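Local atomic coordinates of SusD/RagB family nutrient-binding outer membrane lipoprotein (PDB entry 4F7A), a protein that probably binds mucin O-glycans at the cell surface as a SusD-like outer membrane lipoprotein of a gut Bacteroides, feeding sugar uptake. Residues V214-T217 against L218-E222; T405-N409 against F410-V414; V414-E417 against E418-E421; T461-T464 against D465-I468. All coordinates share one frame; numbering follows the deposited sequence.

Interaction 1: residues V214-T217 against L218-E222; sequences VDKT and LATSE
Asp215 reaches forward to Leu218 and caps the first turn of helix 216-228. Its CB lies 4.1 Å from Leu218 CB, and CG comes closer to that same carbon. At the tip the two oxygens part company: Asp215 OD1 accepts from Leu218 N at 3.1 Å, while OD2 rests against Leu218 CB and CD2. With CG turned opposite the backbone N (chi1 -165°), the carboxylate turns toward Leu218 N at the start of the helix, and the amide N-H meets OD1 from above the carboxylate plane, in a nearly straight bond (166°). Asp215 O meanwhile accepts from Ala219 N at 3.0 Å, the first bond of the helix proper. At the next residue, Lys216 O is gripped twice, by Thr220 N at 2.9 Å and by Thr220 OG1 at 2.6 Å, from opposite faces of the carbonyl plane. The extended Lys216 chain passes its CG 3.8 Å from Thr220 OG1 and carries NZ off to a salt bridge with the terminal carboxylate of Phe511. Leu218 also packs on Phe159 of helix 151-174. An aspartate taking the helix's third amide through its side chain is the classic N-cap, where its negative charge would probably suit the positive end of the helix dipole.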
loop_
_atom_site.group_PDB
_atom_site.type_symbol
_atom_site.label_atom_id
_atom_site.label_comp_id
_atom_site.label_asym_id
_atom_site.label_seq_id
_atom_site.Cartn_x
_atom_site.Cartn_y
_atom_site.Cartn_z
ATOM N N VAL A 214 -11.239 14.963 -1.144
ATOM C CA VAL A 214 -11.161 16.070 -0.166
ATOM C C VAL A 214 -10.743 17.407 -0.749
ATOM O O VAL A 214 -11.193 18.463 -0.272
ATOM C CB VAL A 214 -10.247 15.702 1.060
ATOM C CG1 VAL A 214 -8.778 15.610 0.667
ATOM C CG2 VAL A 214 -10.428 16.702 2.194
ATOM N N ASP A 215 -9.882 17.393 -1.762
ATOM C CA ASP A 215 -9.301 18.630 -2.293
ATOM C C ASP A 215 -9.061 18.522 -3.794
ATOM O O ASP A 215 -7.937 18.238 -4.259
ATOM C CB ASP A 215 -8.009 18.962 -1.542
ATOM C CG ASP A 215 -7.538 20.402 -1.758
ATOM O OD1 ASP A 215 -7.892 21.017 -2.770
ATOM O OD2 ASP A 215 -6.765 20.917 -0.916
ATOM N N LYS A 216 -10.128 18.738 -4.561
ATOM C CA LYS A 216 -10.053 18.567 -6.004
ATOM C C LYS A 216 -9.065 19.523 -6.647
ATOM O O LYS A 216 -8.412 19.170 -7.639
ATOM C CB LYS A 216 -11.428 18.739 -6.660
ATOM C CG LYS A 216 -11.419 18.474 -8.165
ATOM C CD LYS A 216 -12.841 18.549 -8.754
ATOM C CE LYS A 216 -12.823 18.458 -10.289
ATOM N NZ LYS A 216 -14.212 18.492 -10.839
ATOM N N THR A 217 -8.962 20.732 -6.105
ATOM C CA THR A 217 -8.039 21.727 -6.638
ATOM C C THR A 217 -6.591 21.264 -6.541
ATOM O O THR A 217 -5.866 21.370 -7.505
ATOM C CB THR A 217 -8.198 23.079 -5.914
ATOM O OG1 THR A 217 -9.521 23.551 -6.145
ATOM C CG2 THR A 217 -7.191 24.102 -6.425
ATOM N N LEU A 218 -6.194 20.729 -5.389
ATOM C CA LEU A 218 -4.845 20.159 -5.187
ATOM C C LEU A 218 -4.622 18.932 -6.053
ATOM O O LEU A 218 -3.578 18.805 -6.701
ATOM C CB LEU A 218 -4.650 19.744 -3.728
ATOM C CG LEU A 218 -3.254 19.302 -3.236
ATOM C CD1 LEU A 218 -2.156 20.345 -3.584
ATOM C CD2 LEU A 218 -3.320 19.065 -1.714
ATOM N N ALA A 219 -5.590 18.017 -6.051
ATOM C CA ALA A 219 -5.499 16.822 -6.897
ATOM C C ALA A 219 -5.268 17.209 -8.352
ATOM O O ALA A 219 -4.475 16.578 -9.048
ATOM C CB ALA A 219 -6.789 15.961 -6.769
ATOM N N THR A 220 -5.978 18.239 -8.812
ATOM C CA THR A 220 -5.911 18.664 -10.213
ATOM C C THR A 220 -4.520 19.195 -10.525
ATOM O O THR A 220 -3.913 18.793 -11.528
ATOM C CB THR A 220 -6.999 19.709 -10.542
ATOM O OG1 THR A 220 -8.296 19.170 -10.218
ATOM C CG2 THR A 220 -6.960 20.157 -12.045
ATOM N N SER A 221 -4.011 20.082 -9.663
ATOM C CA SER A 221 -2.703 20.695 -9.903
ATOM C C SER A 221 -1.585 19.657 -9.826
ATOM O O SER A 221 -0.653 19.684 -10.652
ATOM C CB SER A 221 -2.427 21.869 -8.947
ATOM O OG SER A 221 -2.603 21.495 -7.598
ATOM N N GLU A 222 -1.667 18.743 -8.873
ATOM C CA GLU A 222 -0.606 17.723 -8.715
ATOM C C GLU A 222 -0.688 16.640 -9.795
ATOM O O GLU A 222 0.351 16.221 -10.318
ATOM C CB GLU A 222 -0.600 17.117 -7.312
ATOM C CG GLU A 222 -0.308 18.155 -6.210
ATOM C CD GLU A 222 1.113 18.742 -6.315
ATOM O OE1 GLU A 222 1.991 18.074 -6.874
ATOM O OE2 GLU A 222 1.352 19.881 -5.849
#

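Interaction 2: residues T405-N409 against F410-V414; sequences TTTPN and FDDAV
Thr407 OG1 donates to Asp412 OD2 at 2.8 Å, reaching the carboxylate on its anti side and somewhat out of its plane, the two side chains crossing at about a right angle. The same hydroxyl oxygen accepts from Asn409 N at 3.3 Å, so it acts both ways; its chi1 of 64°, with OG1 between the backbone N and the carbonyl carbon, sets it where both partners can be met. Asn409 works further along: its OD1 takes Asp411 N at 3.1 Å, with the donor above the plane of the amide carbonyl. Asn409 O accepts from Asp412 N at 3.1 Å. Thr407 OG1 with Asn409 N is an ST turn, and it runs into a type I beta turn from Asn409 to Asp412, in the loop that leads into helix 416-431 of this SusD-like fold. A water spans the mouth of the loop, accepting from Thr407 N and donating to Asp412 O at 2.8 Å. Lys422 of the helix sends NZ to the carbonyl oxygens of Thr407 and Asn409. In the packing, Asp412 OD2 also lies 3.4 Å from Asn409 CB, and the Asn409 amide and Asp412 carboxylate planes stand 43° apart. The ring of Phe410 meets that of Tyr360 and the side chain of Ile423, while Pro408 packs on Tyr274 and Tyr379.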
loop_
_atom_site.group_PDB
_atom_site.type_symbol
_atom_site.label_atom_id
_atom_site.label_comp_id
_atom_site.label_asym_id
_atom_site.label_seq_id
_atom_site.Cartn_x
_atom_site.Cartn_y
_atom_site.Cartn_z
ATOM N N THR A 405 -20.696 -6.809 -7.340
ATOM C CA THR A 405 -21.460 -7.301 -8.462
ATOM C C THR A 405 -20.932 -6.814 -9.831
ATOM O O THR A 405 -21.392 -7.278 -10.872
ATOM C CB THR A 405 -22.939 -6.915 -8.323
ATOM O OG1 THR A 405 -23.041 -5.481 -8.261
ATOM C CG2 THR A 405 -23.533 -7.568 -7.045
ATOM N N THR A 406 -19.944 -5.930 -9.842
ATOM C CA THR A 406 -19.462 -5.385 -11.108
ATOM C C THR A 406 -18.550 -6.387 -11.811
ATOM O O THR A 406 -17.831 -7.120 -11.163
ATOM C CB THR A 406 -18.799 -3.996 -10.914
ATOM O OG1 THR A 406 -18.729 -3.347 -12.177
ATOM C CG2 THR A 406 -17.413 -4.103 -10.272
ATOM N N THR A 407 -18.584 -6.393 -13.138
ATOM C CA THR A 407 -17.796 -7.322 -13.976
ATOM C C THR A 407 -16.452 -6.688 -14.348
ATOM O O THR A 407 -16.235 -5.483 -14.098
ATOM C CB THR A 407 -18.539 -7.618 -15.276
ATOM O OG1 THR A 407 -18.651 -6.409 -16.033
ATOM C CG2 THR A 407 -19.970 -8.184 -15.011
ATOM N N PRO A 408 -15.563 -7.458 -14.991
ATOM C CA PRO A 408 -14.352 -6.806 -15.479
ATOM C C PRO A 408 -14.542 -5.935 -16.711
ATOM O O PRO A 408 -13.647 -5.188 -17.060
ATOM C CB PRO A 408 -13.452 -7.995 -15.818
ATOM C CG PRO A 408 -14.007 -9.143 -14.958
ATOM C CD PRO A 408 -15.463 -8.923 -15.152
ATOM N N ASN A 409 -15.682 -6.057 -17.378
ATOM C CA ASN A 409 -15.911 -5.314 -18.618
ATOM C C ASN A 409 -16.277 -3.849 -18.336
ATOM O O ASN A 409 -17.300 -3.531 -17.699
ATOM C CB ASN A 409 -16.988 -6.002 -19.428
ATOM C CG ASN A 409 -17.120 -5.439 -20.816
ATOM O OD1 ASN A 409 -16.583 -4.365 -21.126
ATOM N ND2 ASN A 409 -17.831 -6.165 -21.673
ATOM N N PHE A 410 -15.420 -2.956 -18.780
ATOM C CA PHE A 410 -15.576 -1.529 -18.449
ATOM C C PHE A 410 -16.882 -0.964 -19.004
ATOM O O PHE A 410 -17.504 -0.081 -18.372
ATOM C CB PHE A 410 -14.372 -0.728 -18.958
ATOM C CG PHE A 410 -14.246 0.651 -18.328
ATOM C CD1 PHE A 410 -13.852 0.781 -17.004
ATOM C CD2 PHE A 410 -14.538 1.799 -19.045
ATOM C CE1 PHE A 410 -13.739 2.045 -16.405
ATOM C CE2 PHE A 410 -14.397 3.067 -18.452
ATOM C CZ PHE A 410 -13.992 3.165 -17.125
ATOM N N ASP A 411 -17.289 -1.467 -20.175
ATOM C CA ASP A 411 -18.522 -1.025 -20.833
ATOM C C ASP A 411 -19.804 -1.401 -20.086
ATOM O O ASP A 411 -20.837 -0.808 -20.343
ATOM C CB ASP A 411 -18.638 -1.571 -22.273
ATOM C CG ASP A 411 -17.587 -1.021 -23.209
ATOM O OD1 ASP A 411 -16.866 -0.060 -22.857
ATOM O OD2 ASP A 411 -17.485 -1.578 -24.317
ATOM N N ASP A 412 -19.726 -2.411 -19.211
ATOM C CA ASP A 412 -20.838 -2.824 -18.373
ATOM C C ASP A 412 -20.929 -1.983 -17.116
ATOM O O ASP A 412 -21.125 -2.567 -16.038
ATOM C CB ASP A 412 -20.613 -4.219 -17.797
ATOM C CG ASP A 412 -20.552 -5.293 -18.814
ATOM O OD1 ASP A 412 -20.834 -5.050 -19.997
ATOM O OD2 ASP A 412 -20.214 -6.416 -18.384
ATOM N N ALA A 413 -20.616 -0.691 -17.188
ATOM C CA ALA A 413 -20.899 0.219 -16.053
ATOM C C ALA A 413 -22.185 0.985 -16.337
ATOM O O ALA A 413 -22.349 1.489 -17.456
ATOM C CB ALA A 413 -19.767 1.158 -15.869
ATOM N N VAL A 414 -23.087 1.036 -15.351
ATOM C CA VAL A 414 -24.328 1.809 -15.458
ATOM C C VAL A 414 -24.132 3.300 -15.134
ATOM O O VAL A 414 -24.961 4.124 -15.492
ATOM C CB VAL A 414 -25.465 1.222 -14.582
ATOM C CG1 VAL A 414 -25.729 -0.243 -14.962
ATOM C CG2 VAL A 414 -25.173 1.328 -13.109
HETATM O O HOH W 1 -20.782 -4.618 -14.188
HETATM O O HOH W 2 -17.714 -4.402 -24.570
#

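Interaction 3: residues V414-E417 against E418-E421; sequences VNQE and EQLE
Asn415 touches Glu418 as the N-cap of helix 416-431, its OD1 accepting from Glu418 N at 2.9 Å. Its CG sits between the backbone N and the carbonyl carbon (chi1 54°), which folds the amide back over the helix start, and the donor lies nearly along the C=O axis. Glu418 answers in the other direction. With CG opposite its own backbone N and the chain extended, it runs back past the cap, where OE1 accepts from Val414 N at 3.1 Å in an almost straight bond (174°), met from above the carboxylate plane. The second oxygen, OE2, is held by Thr406 OG1, so one carboxylate binds two parts of the preceding loop. With an alanine here, Val414 N and the Thr406 hydroxyl would probably lose their acceptor, and the chain before the helix would have more freedom to shift. Glu417, bent at its second torsion, turns OE2 to Tyr447 and Asn509. The side chains of Gln416 and Gln419 lie side by side and point the same way, their amide planes 27° apart. Back at the cap, Val414 CG2 lies alongside Glu418 OE1 at 3.4 Å.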
loop_
_atom_site.group_PDB
_atom_site.type_symbol
_atom_site.label_atom_id
_atom_site.label_comp_id
_atom_site.label_asym_id
_atom_site.label_seq_id
_atom_site.Cartn_x
_atom_site.Cartn_y
_atom_site.Cartn_z
ATOM N N VAL A 414 -23.087 1.036 -15.351
ATOM C CA VAL A 414 -24.328 1.809 -15.458
ATOM C C VAL A 414 -24.132 3.300 -15.134
ATOM O O VAL A 414 -24.961 4.124 -15.492
ATOM C CB VAL A 414 -25.465 1.222 -14.582
ATOM C CG1 VAL A 414 -25.729 -0.243 -14.962
ATOM C CG2 VAL A 414 -25.173 1.328 -13.109
ATOM N N ASN A 415 -23.043 3.650 -14.465
ATOM C CA ASN A 415 -22.771 5.044 -14.150
ATOM C C ASN A 415 -21.305 5.206 -13.831
ATOM O O ASN A 415 -20.590 4.226 -13.777
ATOM C CB ASN A 415 -23.662 5.536 -12.997
ATOM C CG ASN A 415 -23.563 4.658 -11.752
ATOM O OD1 ASN A 415 -22.489 4.189 -11.383
ATOM N ND2 ASN A 415 -24.695 4.459 -11.083
ATOM N N GLN A 416 -20.832 6.412 -13.603
ATOM C CA GLN A 416 -19.404 6.595 -13.479
ATOM C C GLN A 416 -18.881 6.219 -12.093
ATOM O O GLN A 416 -17.685 5.931 -11.924
ATOM C CB GLN A 416 -19.030 8.003 -13.896
ATOM C CG GLN A 416 -19.507 8.324 -15.315
ATOM C CD GLN A 416 -18.781 9.476 -15.919
ATOM O OE1 GLN A 416 -18.829 10.584 -15.393
ATOM N NE2 GLN A 416 -18.115 9.234 -17.027
ATOM N N GLU A 417 -19.755 6.186 -11.094
ATOM C CA GLU A 417 -19.385 5.567 -9.845
ATOM C C GLU A 417 -19.020 4.057 -10.036
ATOM O O GLU A 417 -18.064 3.575 -9.443
ATOM C CB GLU A 417 -20.522 5.775 -8.858
ATOM C CG GLU A 417 -20.270 5.410 -7.466
ATOM C CD GLU A 417 -19.235 6.274 -6.761
ATOM O OE1 GLU A 417 -19.339 7.505 -6.739
ATOM O OE2 GLU A 417 -18.339 5.692 -6.170
ATOM N N GLU A 418 -19.781 3.335 -10.846
ATOM C CA GLU A 418 -19.454 1.921 -11.130
ATOM C C GLU A 418 -18.160 1.853 -11.942
ATOM O O GLU A 418 -17.367 0.947 -11.768
ATOM C CB GLU A 418 -20.565 1.194 -11.889
ATOM C CG GLU A 418 -20.278 -0.292 -11.923
ATOM C CD GLU A 418 -21.336 -1.150 -12.548
ATOM O OE1 GLU A 418 -22.440 -0.672 -12.896
ATOM O OE2 GLU A 418 -21.048 -2.362 -12.671
ATOM N N GLN A 419 -17.937 2.822 -12.822
ATOM C CA GLN A 419 -16.666 2.854 -13.543
ATOM C C GLN A 419 -15.498 3.026 -12.590
ATOM O O GLN A 419 -14.469 2.352 -12.727
ATOM C CB GLN A 419 -16.630 3.971 -14.582
ATOM C CG GLN A 419 -17.592 3.825 -15.730
ATOM C CD GLN A 419 -17.550 5.094 -16.578
ATOM O OE1 GLN A 419 -17.765 6.200 -16.085
ATOM N NE2 GLN A 419 -17.207 4.948 -17.789
ATOM N N LEU A 420 -15.633 3.932 -11.631
ATOM C CA LEU A 420 -14.610 4.094 -10.623
ATOM C C LEU A 420 -14.437 2.779 -9.840
ATOM O O LEU A 420 -13.330 2.362 -9.577
ATOM C CB LEU A 420 -14.926 5.231 -9.670
ATOM C CG LEU A 420 -13.902 5.494 -8.577
ATOM C CD1 LEU A 420 -12.515 5.804 -9.153
ATOM C CD2 LEU A 420 -14.389 6.669 -7.630
ATOM N N GLU A 421 -15.536 2.129 -9.498
ATOM C CA GLU A 421 -15.461 0.854 -8.793
ATOM C C GLU A 421 -14.641 -0.174 -9.558
ATOM O O GLU A 421 -13.807 -0.852 -8.965
ATOM C CB GLU A 421 -16.848 0.307 -8.487
ATOM C CG GLU A 421 -16.807 -1.012 -7.730
ATOM C CD GLU A 421 -18.214 -1.572 -7.389
ATOM O OE1 GLU A 421 -19.246 -0.982 -7.826
ATOM O OE2 GLU A 421 -18.263 -2.627 -6.709
#

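Interaction 4: residues T461-T464 against D465-I468; sequences TIDT and DIMI
The backbone of Asp463 and selenomethionine Met467 closes a tight reversal: Met467 N donates to Asp463 O at 2.8 Å. Thr464, Asp465 and Ile466 have helix-like phi and psi, and Met467 then breaks out with a positive phi of 78°, sending the chain back past Ile462. A water completes the closure, accepting from Asp463 N and donating to Met467 O. Among the side chains Asp463 does the polar work. Its CG stands opposite the backbone N (chi1 -177°), bringing OD2 over the turn, where its anti lone pair accepts from Ile466 N at 2.8 Å in a fairly straight bond (164°). Ile466 CG1 lies 3.4 Å from the same oxygen, so the isoleucine partly covers it. A leucine in place of Asp463 would probably leave Ile466 N without its acceptor and hold the turn less firmly at that point. On the apolar side Ile462 CG2 sits 3.6 Å from Ile468 N, and Ile462 CD1 meets Ile468 CG1 at 4.0 Å, the two side chains crossing obliquely. Asp465 lies near a bound sodium ion, its side chain about 4 Å away. Both segments belong to the loop between helices 435-445 and 475-480; there Met467 packs on Gln442 and Ile468 on Trp439 of helix 435-445, while Tyr75 touches Ile462 and Met467.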
loop_
_atom_site.group_PDB
_atom_site.type_symbol
_atom_site.label_atom_id
_atom_site.label_comp_id
_atom_site.label_asym_id
_atom_site.label_seq_id
_atom_site.Cartn_x
_atom_site.Cartn_y
_atom_site.Cartn_z
ATOM N N THR A 461 -16.276 1.350 18.916
ATOM C CA THR A 461 -15.323 2.348 18.380
ATOM C C THR A 461 -15.179 2.283 16.856
ATOM O O THR A 461 -14.831 3.278 16.226
ATOM C CB THR A 461 -13.940 2.242 19.041
ATOM O OG1 THR A 461 -13.382 0.950 18.773
ATOM C CG2 THR A 461 -14.037 2.480 20.582
ATOM N N ILE A 462 -15.489 1.123 16.277
ATOM C CA ILE A 462 -15.501 0.925 14.829
ATOM C C ILE A 462 -16.869 0.383 14.379
ATOM O O ILE A 462 -17.406 -0.552 14.991
ATOM C CB ILE A 462 -14.423 -0.071 14.398
ATOM C CG1 ILE A 462 -13.055 0.362 14.955
ATOM C CG2 ILE A 462 -14.384 -0.174 12.856
ATOM C CD1 ILE A 462 -11.895 -0.572 14.653
ATOM N N ASP A 463 -17.409 0.969 13.318
ATOM C CA ASP A 463 -18.703 0.581 12.753
ATOM C C ASP A 463 -18.497 -0.549 11.740
ATOM O O ASP A 463 -17.628 -0.468 10.862
ATOM C CB ASP A 463 -19.370 1.783 12.075
ATOM C CG ASP A 463 -20.756 1.461 11.528
ATOM O OD1 ASP A 463 -21.702 1.333 12.360
ATOM O OD2 ASP A 463 -20.902 1.346 10.286
ATOM N N THR A 464 -19.294 -1.600 11.854
ATOM C CA THR A 464 -19.167 -2.748 10.958
ATOM C C THR A 464 -19.284 -2.349 9.481
ATOM O O THR A 464 -18.428 -2.695 8.688
ATOM C CB THR A 464 -20.212 -3.815 11.315
ATOM O OG1 THR A 464 -19.890 -4.343 12.609
ATOM C CG2 THR A 464 -20.240 -4.947 10.265
ATOM N N ASP A 465 -20.325 -1.592 9.129
ATOM C CA ASP A 465 -20.553 -1.206 7.736
ATOM C C ASP A 465 -19.599 -0.115 7.197
ATOM O O ASP A 465 -19.123 -0.207 6.057
ATOM C CB ASP A 465 -22.024 -0.818 7.519
ATOM C CG ASP A 465 -22.941 -2.051 7.413
ATOM O OD1 ASP A 465 -22.487 -3.084 6.888
ATOM O OD2 ASP A 465 -24.097 -1.991 7.876
ATOM N N ILE A 466 -19.295 0.906 8.000
ATOM C CA ILE A 466 -18.320 1.901 7.548
ATOM C C ILE A 466 -16.942 1.218 7.406
ATOM O O ILE A 466 -16.185 1.507 6.482
ATOM C CB ILE A 466 -18.267 3.108 8.477
ATOM C CG1 ILE A 466 -19.594 3.894 8.375
ATOM C CG2 ILE A 466 -17.096 4.025 8.148
ATOM C CD1 ILE A 466 -19.837 4.831 9.562
HETATM N N MSE A 467 -16.665 0.308 8.330
HETATM C CA MSE A 467 -15.424 -0.446 8.432
HETATM C C MSE A 467 -14.306 0.407 9.049
HETATM O O MSE A 467 -14.444 1.649 9.198
HETATM C CB MSE A 467 -14.991 -1.054 7.087
HETATM C CG MSE A 467 -16.115 -1.737 6.318
HETATM SE SE MSE A 467 -15.494 -2.635 4.714
HETATM C CE MSE A 467 -14.563 -4.087 5.618
ATOM N N ILE A 468 -13.224 -0.275 9.414
ATOM C CA ILE A 468 -12.089 0.373 10.058
ATOM C C ILE A 468 -11.526 1.489 9.151
ATOM O O ILE A 468 -11.417 1.328 7.915
ATOM C CB ILE A 468 -11.015 -0.680 10.482
ATOM C CG1 ILE A 468 -9.883 -0.010 11.251
ATOM C CG2 ILE A 468 -10.452 -1.486 9.271
ATOM C CD1 ILE A 468 -8.888 -1.037 11.897
HETATM O O HOH W 3 -15.876 2.693 11.495
HETATM O O HOH W 4 -22.683 -1.094 11.183
#

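In the fold
Along the chain the order is interaction 1, 2, 3, 4, all within the SusD-like fold of a single chain, in which helices far outnumber strands. Interactions 2 and 3 form one unit: they share Val414, their centres are 8 Å apart, and the loop 405-414 lies against the first turns of helix 416-431, with Ala413 CB 3.4 Å from Gln419 CG. Interaction 1, at the start of helix 216-228, is separate, its centre 21 Å from that of interaction 3; the C-terminal residue Phe511 nevertheless touches both, through Lys216 and Glu417. Interaction 4 stands about 12 Å from interaction 3 at the nearest atoms. Two helix starts and two loop turns are thus fixed locally, interactions 2 and 3 adjacent, 1 and 4 well away.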